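Alpha/beta hydrolase (Streptomyces albidoflavus, PDB 6KSU) is a penicillin-binding-protein-like cyclase, SurE, that probably closes non-ribosomal peptides into macrolactams by joining residues of opposite chirality. Local coordinates at residues D412-R417 / D422-L427; V434-S437 / L443-T446. All coordinates share one frame; numbering follows the deposited sequence.

Interaction 1: residues D412-R417 / D422-L427; sequences DLFLTR and DYRLSL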
loop_
_atom_site.group_PDB
_atom_site.type_symbol
_atom_site.label_atom_id
_atom_site.label_comp_id
_atom_site.label_asym_id
_atom_site.label_seq_id
_atom_site.Cartn_x
_atom_site.Cartn_y
_atom_site.Cartn_z
ATOM N N ASP A 412 15.966 -4.240 32.858
ATOM C CA ASP A 412 15.910 -3.464 31.625
ATOM C C ASP A 412 14.972 -4.117 30.602
ATOM O O ASP A 412 14.863 -5.342 30.522
ATOM C CB ASP A 412 17.313 -3.310 31.027
ATOM C CG ASP A 412 18.149 -2.256 31.745
ATOM O OD1 ASP A 412 19.395 -2.380 31.738
ATOM O OD2 ASP A 412 17.555 -1.305 32.305
ATOM N N LEU A 413 14.301 -3.281 29.810
ATOM C CA LEU A 413 13.312 -3.768 28.845
ATOM C C LEU A 413 13.925 -4.195 27.507
ATOM O O LEU A 413 14.762 -3.492 26.925
ATOM C CB LEU A 413 12.252 -2.694 28.587
ATOM C CG LEU A 413 11.292 -2.410 29.738
ATOM C CD1 LEU A 413 10.165 -1.504 29.264
ATOM C CD2 LEU A 413 10.757 -3.716 30.296
ATOM N N PHE A 414 13.466 -5.340 27.001
ATOM C CA PHE A 414 13.872 -5.842 25.700
ATOM C C PHE A 414 12.663 -6.201 24.850
ATOM O O PHE A 414 11.563 -6.443 25.345
ATOM C CB PHE A 414 14.796 -7.060 25.831
ATOM C CG PHE A 414 16.113 -6.722 26.430
ATOM C CD1 PHE A 414 17.219 -6.484 25.620
ATOM C CD2 PHE A 414 16.235 -6.577 27.807
ATOM C CE1 PHE A 414 18.459 -6.130 26.175
ATOM C CE2 PHE A 414 17.455 -6.230 28.377
ATOM C CZ PHE A 414 18.579 -6.012 27.556
ATOM N N LEU A 415 12.885 -6.199 23.542
ATOM C CA LEU A 415 11.930 -6.697 22.568
ATOM C C LEU A 415 12.543 -7.923 21.904
ATOM O O LEU A 415 13.637 -7.840 21.345
ATOM C CB LEU A 415 11.611 -5.609 21.548
ATOM C CG LEU A 415 10.298 -5.676 20.783
ATOM C CD1 LEU A 415 9.205 -5.205 21.671
ATOM C CD2 LEU A 415 10.390 -4.804 19.538
ATOM N N THR A 416 11.859 -9.058 21.984
ATOM C CA THR A 416 12.383 -10.288 21.412
ATOM C C THR A 416 11.509 -10.719 20.238
ATOM O O THR A 416 10.333 -10.354 20.127
ATOM C CB THR A 416 12.470 -11.412 22.452
ATOM O OG1 THR A 416 11.159 -11.733 22.909
ATOM C CG2 THR A 416 13.314 -10.979 23.666
ATOM N N ARG A 417 12.115 -11.511 19.358
ATOM C CA ARG A 417 11.573 -11.767 18.033
ATOM C C ARG A 417 12.240 -13.022 17.479
ATOM O O ARG A 417 13.473 -13.101 17.454
ATOM C CB ARG A 417 11.815 -10.546 17.150
ATOM C CG ARG A 417 11.403 -10.683 15.707
ATOM C CD ARG A 417 11.560 -9.325 15.026
ATOM N NE ARG A 417 11.172 -9.391 13.628
ATOM C CZ ARG A 417 11.691 -8.630 12.667
ATOM N NH1 ARG A 417 12.618 -7.725 12.953
ATOM N NH2 ARG A 417 11.272 -8.773 11.418
ATOM N N ASP A 422 17.839 -9.793 20.276
ATOM C CA ASP A 422 16.987 -8.973 21.118
ATOM C C ASP A 422 17.208 -7.495 20.809
ATOM O O ASP A 422 18.322 -7.069 20.502
ATOM C CB ASP A 422 17.282 -9.243 22.597
ATOM C CG ASP A 422 16.887 -10.632 23.031
ATOM O OD1 ASP A 422 16.329 -11.397 22.221
ATOM O OD2 ASP A 422 17.118 -10.959 24.213
ATOM N N TYR A 423 16.130 -6.706 20.867
ATOM C CA TYR A 423 16.253 -5.258 20.745
ATOM C C TYR A 423 16.240 -4.625 22.142
ATOM O O TYR A 423 15.473 -5.039 23.014
ATOM C CB TYR A 423 15.120 -4.640 19.903
ATOM C CG TYR A 423 14.864 -5.145 18.478
ATOM C CD1 TYR A 423 15.117 -4.332 17.365
ATOM C CD2 TYR A 423 14.308 -6.397 18.251
ATOM C CE1 TYR A 423 14.852 -4.783 16.062
ATOM C CE2 TYR A 423 14.022 -6.846 16.958
ATOM C CZ TYR A 423 14.303 -6.048 15.876
ATOM O OH TYR A 423 14.017 -6.521 14.621
ATOM N N ARG A 424 17.091 -3.627 22.362
ATOM C CA ARG A 424 16.935 -2.821 23.565
ATOM C C ARG A 424 15.754 -1.863 23.383
ATOM O O ARG A 424 15.672 -1.143 22.379
ATOM C CB ARG A 424 18.216 -2.048 23.887
ATOM C CG ARG A 424 19.496 -2.893 23.897
ATOM C CD ARG A 424 20.563 -2.283 24.806
ATOM N NE ARG A 424 20.087 -2.208 26.194
ATOM C CZ ARG A 424 20.585 -2.902 27.226
ATOM N NH1 ARG A 424 21.605 -3.746 27.059
ATOM N NH2 ARG A 424 20.056 -2.751 28.438
ATOM N N LEU A 425 14.841 -1.855 24.357
ATOM C CA LEU A 425 13.578 -1.125 24.254
ATOM C C LEU A 425 13.634 0.133 25.111
ATOM O O LEU A 425 13.727 0.040 26.334
ATOM C CB LEU A 425 12.409 -2.004 24.701
ATOM C CG LEU A 425 10.987 -1.471 24.451
ATOM C CD1 LEU A 425 10.787 -1.147 22.957
ATOM C CD2 LEU A 425 9.994 -2.497 24.875
ATOM N N SER A 426 13.582 1.295 24.481
ATOM C CA SER A 426 13.516 2.560 25.198
ATOM C C SER A 426 12.090 3.070 25.150
ATOM O O SER A 426 11.521 3.220 24.060
ATOM C CB SER A 426 14.443 3.612 24.600
ATOM O OG SER A 426 15.777 3.279 24.830
ATOM N N LEU A 427 11.518 3.324 26.325
ATOM C CA LEU A 427 10.177 3.883 26.436
ATOM C C LEU A 427 10.272 5.399 26.511
ATOM O O LEU A 427 11.112 5.935 27.243
ATOM C CB LEU A 427 9.472 3.337 27.674
ATOM C CG LEU A 427 9.069 1.864 27.634
ATOM C CD1 LEU A 427 8.190 1.540 28.807
ATOM C CD2 LEU A 427 8.367 1.532 26.319
HETATM O O HOH W 1 17.351 -1.832 27.681
#
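Leu413, Leu415, Tyr423, Leu425 and Leu427 form the apolar centre of this antiparallel hairpin. Leu413 lays its CB against that of Leu425, 3.9 Å away, and sends CD1 crosswise onto CD1 of Leu427. Leu415 and Tyr423 face each other as a hydrogen-bonded pair, their CB atoms 4.0 Å apart. Both bonds of that pair are present, and the one from Tyr423 N to Leu415 O is almost straight (176° at the hydrogen). Leu425 N instead reaches Leu413 O from above the carbonyl plane, and the same oxygen also accepts from a water that binds Arg424 NH2, so two donors hold it.

On the other face, Phe414 and Arg424 run side by side as a non-hydrogen-bonded pair. A bend at chi3 (61°) folds the arginine back until the ring's CZ sits over one guanidinium face, toward its rim, the two planes 57° apart. At the guanidinium edge, Asp412 OD1 makes a long salt bridge of 3.4 Å with NH2. Thr416 CG2 packs against the carboxylate of Asp422. At the far end the extended Arg417 brings NH1 to Tyr423 OH, the two flat groups nearly coplanar and meeting at their edges; the modelled 2.5 Å is too short and the bond is bent, so its detail is doubtful.

Within the eight-stranded antiparallel barrel, strand 413-417 lies between 401-407 and 420-427. Leu415 also packs on Leu403 and Val405, while Tyr423 continues onto Ala435 of strand 432-437 and Ile445 of strand 445-451.

Interaction 2: residues V434-S437 / L443-T446; sequences VARS and LPIT
The hairpin of strands 432-437 and 445-451, a pair of neighbours in the closed antiparallel barrel, begins its ladder here beside the turn that joins them. Ala435 and Ile445 form the hydrogen-bonded pair. Ala435 N gives its hydrogen to Ile445 O at 2.8 Å, and Ile445 N returns the bond to Ala435 O at 2.9 Å. Ile445 O also receives a CA-H...O contact from Val434 CA, 3.4 Å away. The two side chains of the pair meet only lightly, CB to CB at 4.1 Å, and both also pack on Tyr423 of strand 420-427.

The opposite face carries Val434 and Thr446, a non-hydrogen-bonded pair. The valine offers one methyl, CG2, to Thr446 OG1 at 3.5 Å; with the threonine chi1 at -69°, OG1 stands beside its own backbone N and is the branch that meets the valine. Nearer the turn, Arg436 starts out away from the partner strand, then bends at chi2 (101°) and chi3 (-108°) so that its guanidinium comes alongside the Pro444 ring. NH2 lies 3.5 Å from Pro444 CG and nearly as close to CD, while NE passes by CB.

Beyond the reciprocal bonds of Ala435 and Ile445, toward the turn, the contact passes to packing: Pro444 CB rests 3.3 Å from Ala435 O, and the Arg436 guanidinium lies alongside the proline ring, a charged group set against an apolar one. Backbone bonds thus fix the register, and the side chains add mostly van der Waals contact.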
loop_
_atom_site.group_PDB
_atom_site.type_symbol
_atom_site.label_atom_id
_atom_site.label_comp_id
_atom_site.label_asym_id
_atom_site.label_seq_id
_atom_site.Cartn_x
_atom_site.Cartn_y
_atom_site.Cartn_z
ATOM N N VAL A 434 11.412 3.253 20.986
ATOM C CA VAL A 434 12.420 2.901 20.000
ATOM C C VAL A 434 13.089 1.614 20.462
ATOM O O VAL A 434 13.505 1.505 21.626
ATOM C CB VAL A 434 13.440 4.033 19.838
ATOM C CG1 VAL A 434 14.612 3.591 18.955
ATOM C CG2 VAL A 434 12.758 5.253 19.273
ATOM N N ALA A 435 13.153 0.627 19.570
ATOM C CA ALA A 435 13.820 -0.646 19.833
ATOM C C ALA A 435 15.094 -0.681 18.997
ATOM O O ALA A 435 15.024 -0.680 17.763
ATOM C CB ALA A 435 12.914 -1.829 19.490
ATOM N N ARG A 436 16.249 -0.695 19.648
ATOM C CA ARG A 436 17.518 -0.743 18.927
ATOM C C ARG A 436 18.008 -2.182 18.889
ATOM O O ARG A 436 18.059 -2.846 19.925
ATOM C CB ARG A 436 18.577 0.172 19.545
ATOM C CG ARG A 436 19.909 0.204 18.720
ATOM C CD ARG A 436 20.116 1.442 17.786
ATOM N NE ARG A 436 19.981 1.130 16.353
ATOM C CZ ARG A 436 20.408 1.909 15.357
ATOM N NH1 ARG A 436 21.026 3.052 15.608
ATOM N NH2 ARG A 436 20.239 1.532 14.106
ATOM N N SER A 437 18.346 -2.668 17.691
ATOM C CA SER A 437 18.724 -4.067 17.523
ATOM C C SER A 437 20.138 -4.332 17.990
ATOM O O SER A 437 21.023 -3.487 17.840
ATOM C CB SER A 437 18.647 -4.513 16.078
ATOM O OG SER A 437 19.008 -5.881 16.050
ATOM N N LEU A 443 17.095 -3.542 11.192
ATOM C CA LEU A 443 16.659 -2.170 11.399
ATOM C C LEU A 443 16.066 -1.987 12.796
ATOM O O LEU A 443 15.447 -2.909 13.346
ATOM C CB LEU A 443 15.630 -1.792 10.359
ATOM C CG LEU A 443 16.075 -2.005 8.912
ATOM C CD1 LEU A 443 14.857 -2.060 7.978
ATOM C CD2 LEU A 443 17.072 -0.915 8.495
ATOM N N PRO A 444 16.260 -0.811 13.387
ATOM C CA PRO A 444 15.570 -0.498 14.644
ATOM C C PRO A 444 14.093 -0.253 14.383
ATOM O O PRO A 444 13.672 -0.024 13.249
ATOM C CB PRO A 444 16.272 0.774 15.137
ATOM C CG PRO A 444 16.784 1.420 13.870
ATOM C CD PRO A 444 17.118 0.293 12.930
ATOM N N ILE A 445 13.298 -0.297 15.455
ATOM C CA ILE A 445 11.839 -0.194 15.356
ATOM C C ILE A 445 11.369 1.000 16.172
ATOM O O ILE A 445 11.479 1.002 17.403
ATOM C CB ILE A 445 11.133 -1.476 15.816
ATOM C CG1 ILE A 445 11.541 -2.667 14.923
ATOM C CG2 ILE A 445 9.625 -1.272 15.805
ATOM C CD1 ILE A 445 11.033 -4.017 15.418
ATOM N N THR A 446 10.832 2.012 15.496
ATOM C CA THR A 446 10.095 3.072 16.169
ATOM C C THR A 446 8.605 2.786 16.070
ATOM O O THR A 446 8.067 2.642 14.971
ATOM C CB THR A 446 10.398 4.444 15.586
ATOM O OG1 THR A 446 11.746 4.797 15.907
ATOM C CG2 THR A 446 9.427 5.481 16.174
#

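Interactions 1 and 2 are successive hairpins of the same barrel, their centres about 9 Å apart, and strands 420-427 and 432-437 join them edge to edge. Arg424 N lies 2.7 Å from Arg436 O, and Ser426 N 2.9 Å from Val434 O, both probable hydrogen bonds. Tyr423 belongs to the first contact yet packs over the second, its CE1 against Leu443 O. The larger contact, 412-417 with 422-427, pairs a buried leucine-rich face with a charged, water-bridged outer one. The smaller, 434-437 with 443-446, buries Ala435 and Ile445 but leaves Arg436 and Pro444 exposed near the turn, with neither a salt bridge nor a side-chain hydrogen bond between its two segments.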